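Local coordinates for T cell receptor mu chain (Monodelphis domestica, PDB 7L15), which forms one chain of the marsupial gamma mu T cell receptor and probably takes part in antigen recognition at the T cell surface, at residues C36-G40 / F41-T45; S80-N84 / K85-F89. All blocks are in the same frame, centred on the assembly; numbering follows the deposited sequence.

Interaction 1 (C36-G40 / F41-T45); sequences CQTSG and FQFKT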
ATOM      1  N   CYS A  36      10.362  21.061  -5.686  1.00 49.82           N
ATOM      2  CA  CYS A  36      11.346  20.212  -6.344  1.00 44.07           C
ATOM      3  C   CYS A  36      12.403  21.112  -6.974  1.00 46.50           C
ATOM      4  O   CYS A  36      12.126  21.806  -7.951  1.00 43.02           O
ATOM      5  CB  CYS A  36      10.694  19.319  -7.387  1.00 48.96           C
ATOM      6  SG  CYS A  36      11.893  18.336  -8.406  1.00 54.51           S
ATOM      7  N   GLN A  37      13.608  21.092  -6.409  1.00 50.09           N
ATOM      8  CA  GLN A  37      14.752  21.821  -6.941  1.00 55.02           C
ATOM      9  C   GLN A  37      15.415  20.990  -8.034  1.00 60.41           C
ATOM     10  O   GLN A  37      15.830  19.852  -7.780  1.00 52.45           O
ATOM     11  CB  GLN A  37      15.743  22.109  -5.817  1.00 54.90           C
ATOM     12  CG  GLN A  37      16.996  22.815  -6.288  1.00 57.17           C
ATOM     13  CD  GLN A  37      16.729  24.253  -6.631  1.00 61.30           C
ATOM     14  OE1 GLN A  37      16.502  25.072  -5.741  1.00 72.25           O
ATOM     15  NE2 GLN A  37      16.724  24.571  -7.923  1.00 56.47           N
ATOM     16  N   THR A  38      15.516  21.541  -9.243  1.00 53.30           N
ATOM     17  CA  THR A  38      16.111  20.811 -10.350  1.00 58.56           C
ATOM     18  C   THR A  38      17.475  21.383 -10.709  1.00 58.08           C
ATOM     19  O   THR A  38      17.811  22.524 -10.378  1.00 53.60           O
ATOM     20  CB  THR A  38      15.213  20.835 -11.591  1.00 52.41           C
ATOM     21  OG1 THR A  38      15.327  22.098 -12.240  1.00 48.59           O
ATOM     22  CG2 THR A  38      13.791  20.612 -11.209  1.00 45.43           C
ATOM     23  N   SER A  39      18.259  20.567 -11.403  1.00 57.75           N
ATOM     24  CA  SER A  39      19.561  20.995 -11.888  1.00 64.77           C
ATOM     25  C   SER A  39      20.037  20.001 -12.932  1.00 59.44           C
ATOM     26  O   SER A  39      19.580  18.855 -12.975  1.00 55.21           O
ATOM     27  CB  SER A  39      20.589  21.104 -10.755  1.00 69.25           C
ATOM     28  OG  SER A  39      21.715  21.842 -11.197  1.00 71.32           O
ATOM     29  N   GLY A  40      20.969  20.458 -13.770  1.00 53.69           N
ATOM     30  CA  GLY A  40      21.696  19.591 -14.670  1.00 52.71           C
ATOM     31  C   GLY A  40      21.151  19.519 -16.082  1.00 57.37           C
ATOM     32  O   GLY A  40      21.808  18.931 -16.946  1.00 57.27           O
ATOM     33  N   PHE A  41      19.981  20.097 -16.338  1.00 48.27           N
ATOM     34  CA  PHE A  41      19.337  20.037 -17.637  1.00 50.89           C
ATOM     35  C   PHE A  41      18.650  21.370 -17.895  1.00 55.39           C
ATOM     36  O   PHE A  41      18.468  22.181 -16.986  1.00 42.94           O
ATOM     37  CB  PHE A  41      18.317  18.900 -17.714  1.00 45.55           C
ATOM     38  CG  PHE A  41      17.207  19.024 -16.707  1.00 44.70           C
ATOM     39  CD1 PHE A  41      17.403  18.621 -15.392  1.00 41.27           C
ATOM     40  CD2 PHE A  41      15.972  19.552 -17.069  1.00 41.65           C
ATOM     41  CE1 PHE A  41      16.365  18.743 -14.440  1.00 46.51           C
ATOM     42  CE2 PHE A  41      14.943  19.671 -16.129  1.00 44.54           C
ATOM     43  CZ  PHE A  41      15.138  19.268 -14.824  1.00 40.19           C
ATOM     44  N   GLN A  42      18.258  21.595 -19.145  1.00 62.94           N
ATOM     45  CA  GLN A  42      17.730  22.899 -19.535  1.00 63.85           C
ATOM     46  C   GLN A  42      16.308  23.027 -18.995  1.00 60.02           C
ATOM     47  O   GLN A  42      15.395  22.306 -19.420  1.00 52.17           O
ATOM     48  CB  GLN A  42      17.801  23.077 -21.049  1.00 63.10           C
ATOM     49  CG  GLN A  42      18.163  24.501 -21.481  1.00 64.96           C
ATOM     50  CD  GLN A  42      16.982  25.454 -21.338  1.00 70.74           C
ATOM     51  OE1 GLN A  42      15.830  25.025 -21.326  1.00 68.53           O
ATOM     52  NE2 GLN A  42      17.264  26.747 -21.222  1.00 71.70           N
ATOM     53  N   PHE A  43      16.132  23.944 -18.041  1.00 59.59           N
ATOM     54  CA  PHE A  43      14.910  23.973 -17.243  1.00 51.43           C
ATOM     55  C   PHE A  43      13.711  24.456 -18.043  1.00 53.38           C
ATOM     56  O   PHE A  43      12.642  23.834 -18.001  1.00 58.47           O
ATOM     57  CB  PHE A  43      15.092  24.860 -16.007  1.00 54.50           C
ATOM     58  CG  PHE A  43      13.880  24.878 -15.107  1.00 56.26           C
ATOM     59  CD1 PHE A  43      13.674  23.850 -14.193  1.00 63.46           C
ATOM     60  CD2 PHE A  43      12.943  25.892 -15.189  1.00 57.54           C
ATOM     61  CE1 PHE A  43      12.557  23.836 -13.367  1.00 67.54           C
ATOM     62  CE2 PHE A  43      11.823  25.895 -14.365  1.00 62.51           C
ATOM     63  CZ  PHE A  43      11.629  24.863 -13.449  1.00 62.01           C
ATOM     64  N   LYS A  44      13.850  25.585 -18.747  1.00 58.68           N
ATOM     65  CA  LYS A  44      12.679  26.250 -19.313  1.00 60.43           C
ATOM     66  C   LYS A  44      11.940  25.332 -20.280  1.00 59.46           C
ATOM     67  O   LYS A  44      10.705  25.311 -20.304  1.00 59.46           O
ATOM     68  CB  LYS A  44      13.093  27.557 -20.005  1.00 58.17           C
ATOM     69  N   THR A  45      12.681  24.549 -21.063  1.00 54.29           N
ATOM     70  CA  THR A  45      12.133  23.695 -22.112  1.00 57.82           C
ATOM     71  C   THR A  45      11.766  22.294 -21.622  1.00 62.84           C
ATOM     72  O   THR A  45      11.506  21.416 -22.450  1.00 66.48           O
ATOM     73  CB  THR A  45      13.142  23.552 -23.270  1.00 62.26           C
ATOM     74  OG1 THR A  45      14.368  23.009 -22.771  1.00 65.24           O
ATOM     75  CG2 THR A  45      13.428  24.890 -23.956  1.00 58.75           C
TER

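Interaction 2 (S80-N84 / K85-F89); sequences SREDN and KNQIF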
ATOM      1  N   SER A  80       3.280  24.449 -10.250  1.00 52.70           N
ATOM      2  CA  SER A  80       3.706  25.726 -10.802  1.00 55.14           C
ATOM      3  C   SER A  80       5.226  25.745 -10.849  1.00 56.18           C
ATOM      4  O   SER A  80       5.894  24.863 -10.296  1.00 51.57           O
ATOM      5  CB  SER A  80       3.164  26.896  -9.976  1.00 52.09           C
ATOM      6  OG  SER A  80       3.583  26.781  -8.628  1.00 61.70           O
ATOM      7  N   ARG A  81       5.758  26.791 -11.486  1.00 58.85           N
ATOM      8  CA  ARG A  81       7.163  26.897 -11.856  1.00 65.12           C
ATOM      9  C   ARG A  81       7.762  28.227 -11.416  1.00 68.48           C
ATOM     10  O   ARG A  81       7.105  29.269 -11.487  1.00 66.69           O
ATOM     11  CB  ARG A  81       7.323  26.775 -13.362  1.00 69.35           C
ATOM     12  CG  ARG A  81       8.058  25.546 -13.789  1.00 72.27           C
ATOM     13  CD  ARG A  81       7.857  25.268 -15.263  1.00 66.40           C
ATOM     14  NE  ARG A  81       8.435  26.298 -16.114  1.00 69.22           N
ATOM     15  CZ  ARG A  81       9.035  26.050 -17.277  1.00 68.24           C
ATOM     16  NH1 ARG A  81       9.147  24.802 -17.706  1.00 67.67           N
ATOM     17  NH2 ARG A  81       9.526  27.046 -18.008  1.00 64.18           N
ATOM     18  N   GLU A  82       9.026  28.186 -10.997  1.00 68.38           N
ATOM     19  CA  GLU A  82       9.822  29.376 -10.698  1.00 69.25           C
ATOM     20  C   GLU A  82      11.072  29.323 -11.575  1.00 60.50           C
ATOM     21  O   GLU A  82      12.031  28.612 -11.255  1.00 65.21           O
ATOM     22  CB  GLU A  82      10.175  29.439  -9.217  1.00 75.12           C
ATOM     23  CG  GLU A  82      11.155  30.545  -8.846  1.00 86.86           C
ATOM     24  CD  GLU A  82      10.465  31.828  -8.444  1.00 93.82           C
ATOM     25  OE1 GLU A  82      11.149  32.874  -8.380  1.00 98.18           O
ATOM     26  OE2 GLU A  82       9.242  31.787  -8.191  1.00 93.67           O
ATOM     27  N   ASP A  83      11.072  30.087 -12.670  1.00 67.32           N
ATOM     28  CA  ASP A  83      12.075  29.885 -13.718  1.00 68.42           C
ATOM     29  C   ASP A  83      13.460  30.357 -13.297  1.00 65.80           C
ATOM     30  O   ASP A  83      14.456  29.690 -13.591  1.00 66.18           O
ATOM     31  CB  ASP A  83      11.648  30.582 -15.004  1.00 64.07           C
ATOM     32  CG  ASP A  83      10.539  29.843 -15.706  1.00 77.02           C
ATOM     33  OD1 ASP A  83      10.095  28.808 -15.172  1.00 76.66           O
ATOM     34  OD2 ASP A  83      10.107  30.294 -16.786  1.00 84.29           O
ATOM     35  N   ASN A  84      13.559  31.497 -12.614  1.00 75.41           N
ATOM     36  CA  ASN A  84      14.897  31.963 -12.269  1.00 84.45           C
ATOM     37  C   ASN A  84      15.582  31.058 -11.248  1.00 78.71           C
ATOM     38  O   ASN A  84      16.803  31.159 -11.080  1.00 85.90           O
ATOM     39  CB  ASN A  84      14.868  33.429 -11.787  1.00 92.72           C
ATOM     40  CG  ASN A  84      13.960  33.663 -10.583  1.00105.28           C
ATOM     41  OD1 ASN A  84      13.589  32.735  -9.864  1.00114.84           O
ATOM     42  ND2 ASN A  84      13.608  34.923 -10.356  1.00106.66           N
ATOM     43  N   LYS A  85      14.841  30.150 -10.608  1.00 60.58           N
ATOM     44  CA  LYS A  85      15.402  29.245  -9.618  1.00 63.78           C
ATOM     45  C   LYS A  85      15.370  27.782 -10.054  1.00 65.26           C
ATOM     46  O   LYS A  85      15.843  26.922  -9.306  1.00 64.56           O
ATOM     47  CB  LYS A  85      14.666  29.425  -8.275  1.00 70.39           C
ATOM     48  CG  LYS A  85      15.404  30.311  -7.254  1.00 76.37           C
ATOM     49  CD  LYS A  85      14.457  30.926  -6.214  1.00 87.98           C
ATOM     50  CE  LYS A  85      15.201  31.403  -4.957  1.00 92.19           C
ATOM     51  NZ  LYS A  85      14.509  31.007  -3.676  1.00 91.72           N
ATOM     52  N   ASN A  86      14.834  27.473 -11.240  1.00 60.98           N
ATOM     53  CA  ASN A  86      14.775  26.095 -11.735  1.00 57.30           C
ATOM     54  C   ASN A  86      14.023  25.168 -10.767  1.00 53.65           C
ATOM     55  O   ASN A  86      14.410  24.019 -10.544  1.00 44.91           O
ATOM     56  CB  ASN A  86      16.178  25.553 -12.020  1.00 58.67           C
ATOM     57  CG  ASN A  86      16.820  26.165 -13.267  1.00 65.66           C
ATOM     58  OD1 ASN A  86      16.349  27.158 -13.812  1.00 64.76           O
ATOM     59  ND2 ASN A  86      17.904  25.551 -13.723  1.00 68.35           N
ATOM     60  N   GLN A  87      12.921  25.647 -10.211  1.00 55.17           N
ATOM     61  CA  GLN A  87      12.112  24.856  -9.290  1.00 55.37           C
ATOM     62  C   GLN A  87      10.707  24.669  -9.845  1.00 48.44           C
ATOM     63  O   GLN A  87      10.217  25.504 -10.611  1.00 54.87           O
ATOM     64  CB  GLN A  87      12.028  25.531  -7.915  1.00 53.16           C
ATOM     65  CG  GLN A  87      13.382  25.841  -7.288  1.00 56.92           C
ATOM     66  CD  GLN A  87      13.263  26.898  -6.209  1.00 61.41           C
ATOM     67  OE1 GLN A  87      12.383  27.755  -6.267  1.00 65.49           O
ATOM     68  NE2 GLN A  87      14.139  26.839  -5.217  1.00 68.06           N
ATOM     69  N   ILE A  88      10.063  23.555  -9.471  1.00 43.91           N
ATOM     70  CA  ILE A  88       8.620  23.410  -9.636  1.00 50.57           C
ATOM     71  C   ILE A  88       8.018  23.043  -8.291  1.00 52.50           C
ATOM     72  O   ILE A  88       8.678  22.462  -7.427  1.00 52.46           O
ATOM     73  CB  ILE A  88       8.187  22.365 -10.686  1.00 51.98           C
ATOM     74  CG1 ILE A  88       8.306  20.938 -10.136  1.00 52.19           C
ATOM     75  CG2 ILE A  88       8.966  22.538 -11.961  1.00 58.69           C
ATOM     76  CD1 ILE A  88       7.401  19.952 -10.847  1.00 51.24           C
ATOM     77  N   PHE A  89       6.744  23.387  -8.130  1.00 48.83           N
ATOM     78  CA  PHE A  89       6.036  23.231  -6.870  1.00 45.31           C
ATOM     79  C   PHE A  89       4.793  22.382  -7.058  1.00 50.26           C
ATOM     80  O   PHE A  89       4.262  22.257  -8.164  1.00 46.88           O
ATOM     81  CB  PHE A  89       5.656  24.579  -6.286  1.00 42.36           C
ATOM     82  CG  PHE A  89       6.808  25.513  -6.182  1.00 54.44           C
ATOM     83  CD1 PHE A  89       7.180  26.301  -7.271  1.00 57.62           C
ATOM     84  CD2 PHE A  89       7.554  25.584  -5.012  1.00 50.41           C
ATOM     85  CE1 PHE A  89       8.264  27.151  -7.190  1.00 55.61           C
ATOM     86  CE2 PHE A  89       8.649  26.433  -4.921  1.00 54.94           C
ATOM     87  CZ  PHE A  89       9.002  27.223  -6.010  1.00 59.36           C
TER

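Interaction 1 (C36-G40 / F41-T45)
Phe41, just past the end of strand 32-39, turns its ring back alongside the strand's last residues and meets Thr38 with its far end: Phe41 CZ lies 3.6 Å from Thr38 CB. With CG set between its own backbone N and carbonyl carbon (chi1 60°), the ring turns back along the chain and also passes obliquely by the backbone of Ser39, whose carbonyl O is 3.3 Å from Phe41 CD1. Gly40 makes the turn between them with a positive phi of 97°, a backbone shape that suits glycine.

Phe43 reaches Thr38 from another direction. Its CG stands anti to the backbone N (chi1 -177°), and the ring presents its edge to the hydroxyl, Phe43 CD1 lying 3.1 Å from Thr38 OG1. That hydroxyl is hydrogen-bonded to the backbone carbonyl O of Asn86, so its polarity is met although the residue is buried. Leu18 touches Phe41 and Leu48 touches Phe43, extending the apolar surroundings.

Both rings thus give Thr38 van der Waals contact, with ring carbons lying beside oxygens. Shape and burial, not bonds between the two segments, hold the start of the loop after strand 32-39 to the immunoglobulin V-domain core.

Interaction 2 (S80-N84 / K85-F89)
Paired backbone bonds join Ser80 to Phe89, the shorter running from Phe89 N to Ser80 O (2.8 Å), and a second pair joins Glu82 to Gln87, where Glu82 N meets Gln87 O at 3.0 Å and an almost straight 177°. At the turn, Glu82 O also accepts from Lys85 N (3.3 Å), which approaches from the face of the carbonyl plane opposite to that used by Gln87 N. Two residues, Asn86 with its positive phi and Gln87, stand opposite the single Glu82, a G1 beta bulge at the end of the hairpin. A salt bridge, with a weak hydrogen bond, joins Arg81 NE to Asp83 OD1 (3.2 Å), and Arg81 NH1 is hydrogen-bonded to Lys44 O.

On one face of the sheet, Glu82 CB lies in the plane of the Phe89 ring at its edge, 3.6 Å from CE1, while Glu82 CG, anti to its backbone N (chi1 172°), comes within 3.7 Å of Lys85 CB. On the other, Arg81 CG rests against Ile88 CG2 at 3.6 Å.

Strand 32-39 flanks strand 87-92, its Gln37 bonding to Gln87 NE2 and its Cys36 packing on Ile88. Ile88 also touches Trp50 of strand 48-53 and Leu65 of strand 60-65, giving the surface hairpin an inward side within the V-domain sandwich.

Interaction 1 precedes interaction 2 along the chain, and their centres lie about 8 Å apart within the same immunoglobulin V-set domain. Strands 32-39 and 87-92 are antiparallel neighbours in one sheet, joined by a probable hydrogen bond from Cys36 N to Ile88 O. The loop of the first also meets the hairpin end directly: the Phe43 ring packs against the backbone of Asn86 and Gln87. The loop leaving the first strand is therefore held against the 77-82/87-92 hairpin at one end of the domain. Cys36, which forms a disulfide with Cys105, further links this sheet to strand 101-109 across the sandwich.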